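Local coordinates for VC0179-like protein (PDB 4XJ6) that probably catalyses cyclic GMP-AMP synthesis, as a bacterial homologue of cyclic GMP-AMP synthase that binds a guanosine triphosphate analogue and magnesium at its nucleotidyltransferase site, at residues E173-N176 against T177-R180. Sequence-based numbering, arbitrary orientation.
Sequences EEKN and TCGR. With GH3 (3'-deoxy-guanosine-5'-triphosphate), chain E.
E173 and R180 form an antiparallel hydrogen-bonded pair, with E173 N to R180 O and R180 N to E173 O both at 2.7 Å, and a further backbone bond, K175 N to C178 O (2.9 Å), closes the hairpin at its turn. On the face shared by E173 and R180 the two side chains run side by side, but carboxylate and guanidinium planes stand 85° apart and E173 OE1 stays 4.0 Å from R180 NH1, too far for a direct salt bridge. One water joins them instead, donating to E173 OE1 and accepting from R180 NH1 at the guanidinium edge. K175, bent at chi2 (-71°) and chi3 (-67°), curls back so that CE lies over one guanidinium face, near the rim, and 3.4 Å from O3A of one of the two bound 3'-deoxy-guanosine-5'-triphosphates; NZ keeps a long salt bridge to E173 OE2. At the turn, T177 OG1 approaches the sugar oxygen O4' to 2.6 Å, and K175, T177 and C178 line the pocket of this nucleotide. Strands 170-174 and 179-183 make up the hairpin in the nucleotidyltransferase sheet, and strand 188-198 pairs antiparallel with the second, where D191, a magnesium ligand, forms a salt bridge with R180 NE.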
loop_
_atom_site.group_PDB
_atom_site.type_symbol
_atom_site.label_atom_id
_atom_site.label_comp_id
_atom_site.label_asym_id
_atom_site.label_seq_id
_atom_site.Cartn_x
_atom_site.Cartn_y
_atom_site.Cartn_z
ATOM N N GLU A 173 -2.693 14.090 2.525
ATOM C CA GLU A 173 -3.277 13.439 3.694
ATOM C C GLU A 173 -2.190 12.742 4.506
ATOM O O GLU A 173 -1.358 12.026 3.951
ATOM C CB GLU A 173 -4.353 12.428 3.284
ATOM C CG GLU A 173 -5.038 11.749 4.461
ATOM C CD GLU A 173 -5.971 10.627 4.043
ATOM O OE1 GLU A 173 -6.063 10.344 2.831
ATOM O OE2 GLU A 173 -6.613 10.024 4.931
ATOM N N GLU A 174 -2.196 12.954 5.819
ATOM C CA GLU A 174 -1.218 12.308 6.686
ATOM C C GLU A 174 -1.767 11.005 7.246
ATOM O O GLU A 174 -2.825 10.986 7.871
ATOM C CB GLU A 174 -0.799 13.230 7.832
ATOM C CG GLU A 174 0.283 12.632 8.721
ATOM C CD GLU A 174 0.903 13.654 9.648
ATOM O OE1 GLU A 174 0.209 14.626 10.014
ATOM O OE2 GLU A 174 2.090 13.490 10.005
ATOM N N LYS A 175 -1.042 9.919 7.009
ATOM C CA LYS A 175 -1.399 8.624 7.566
ATOM C C LYS A 175 -0.454 8.314 8.719
ATOM O O LYS A 175 0.421 9.118 9.039
ATOM C CB LYS A 175 -1.333 7.535 6.494
ATOM C CG LYS A 175 -2.087 7.877 5.217
ATOM C CD LYS A 175 -3.595 7.839 5.421
ATOM C CE LYS A 175 -4.079 6.424 5.702
ATOM N NZ LYS A 175 -5.565 6.334 5.741
ATOM N N ASN A 176 -0.627 7.153 9.339
ATOM C CA ASN A 176 0.213 6.769 10.468
ATOM C C ASN A 176 1.620 6.366 10.042
ATOM O O ASN A 176 2.587 6.584 10.773
ATOM C CB ASN A 176 -0.436 5.626 11.251
ATOM C CG ASN A 176 -1.788 6.005 11.823
ATOM O OD1 ASN A 176 -2.084 7.185 12.017
ATOM N ND2 ASN A 176 -2.615 5.004 12.102
ATOM N N THR A 177 1.735 5.779 8.855
ATOM C CA THR A 177 3.007 5.224 8.412
ATOM C C THR A 177 3.537 5.889 7.149
ATOM O O THR A 177 4.576 5.488 6.627
ATOM C CB THR A 177 2.890 3.709 8.147
ATOM O OG1 THR A 177 2.006 3.490 7.041
ATOM C CG2 THR A 177 2.357 2.989 9.380
ATOM N N CYS A 178 2.826 6.899 6.657
ATOM C CA CYS A 178 3.233 7.566 5.425
ATOM C C CYS A 178 2.512 8.884 5.187
ATOM O O CYS A 178 1.513 9.186 5.835
ATOM C CB CYS A 178 2.992 6.650 4.222
ATOM S SG CYS A 178 1.243 6.368 3.865
ATOM N N GLY A 179 3.036 9.662 4.246
ATOM C CA GLY A 179 2.334 10.818 3.728
ATOM C C GLY A 179 1.654 10.403 2.440
ATOM O O GLY A 179 2.242 9.692 1.624
ATOM N N ARG A 180 0.410 10.828 2.258
ATOM C CA ARG A 180 -0.349 10.442 1.077
ATOM C C ARG A 180 -0.758 11.655 0.258
ATOM O O ARG A 180 -1.247 12.645 0.801
ATOM C CB ARG A 180 -1.593 9.644 1.471
ATOM C CG ARG A 180 -2.569 9.420 0.326
ATOM C CD ARG A 180 -3.749 8.563 0.762
ATOM N NE ARG A 180 -3.336 7.193 1.044
ATOM C CZ ARG A 180 -4.152 6.250 1.503
ATOM N NH1 ARG A 180 -5.430 6.526 1.739
ATOM N NH2 ARG A 180 -3.691 5.026 1.731
HETATM O O3A GH3 E . -3.361 3.073 5.726
HETATM P PA GH3 E . -2.117 2.715 6.682
HETATM O O1A GH3 E . -2.271 1.294 7.167
HETATM O O2A GH3 E . -1.987 3.683 7.836
HETATM O "O5'" GH3 E . -0.843 2.798 5.701
HETATM C "C5'" GH3 E . -1.009 2.692 4.304
HETATM C "C4'" GH3 E . 0.359 2.578 3.649
HETATM O "O4'" GH3 E . 1.358 2.569 4.646
HETATM C "C3'" GH3 E . 0.556 1.301 2.849
HETATM C "C2'" GH3 E . 2.036 0.998 3.024
HETATM O "O2'" GH3 E . 2.769 1.503 1.932
HETATM C "C1'" GH3 E . 2.448 1.738 4.285
HETATM N N9 GH3 E . 2.602 0.769 5.379
HETATM C C8 GH3 E . 1.600 0.449 6.260
HETATM N N7 GH3 E . 2.078 -0.456 7.137
HETATM C C5 GH3 E . 3.371 -0.708 6.835
HETATM C C6 GH3 E . 4.304 -1.548 7.423
HETATM O O6 GH3 E . 3.986 -2.226 8.400
HETATM N N1 GH3 E . 5.579 -1.621 6.908
HETATM C C2 GH3 E . 5.916 -0.856 5.811
HETATM N N2 GH3 E . 7.154 -0.934 5.321
HETATM N N3 GH3 E . 4.979 -0.018 5.229
HETATM C C4 GH3 E . 3.723 0.057 5.732
HETATM O O HOH W 1 -7.592 8.725 1.586
#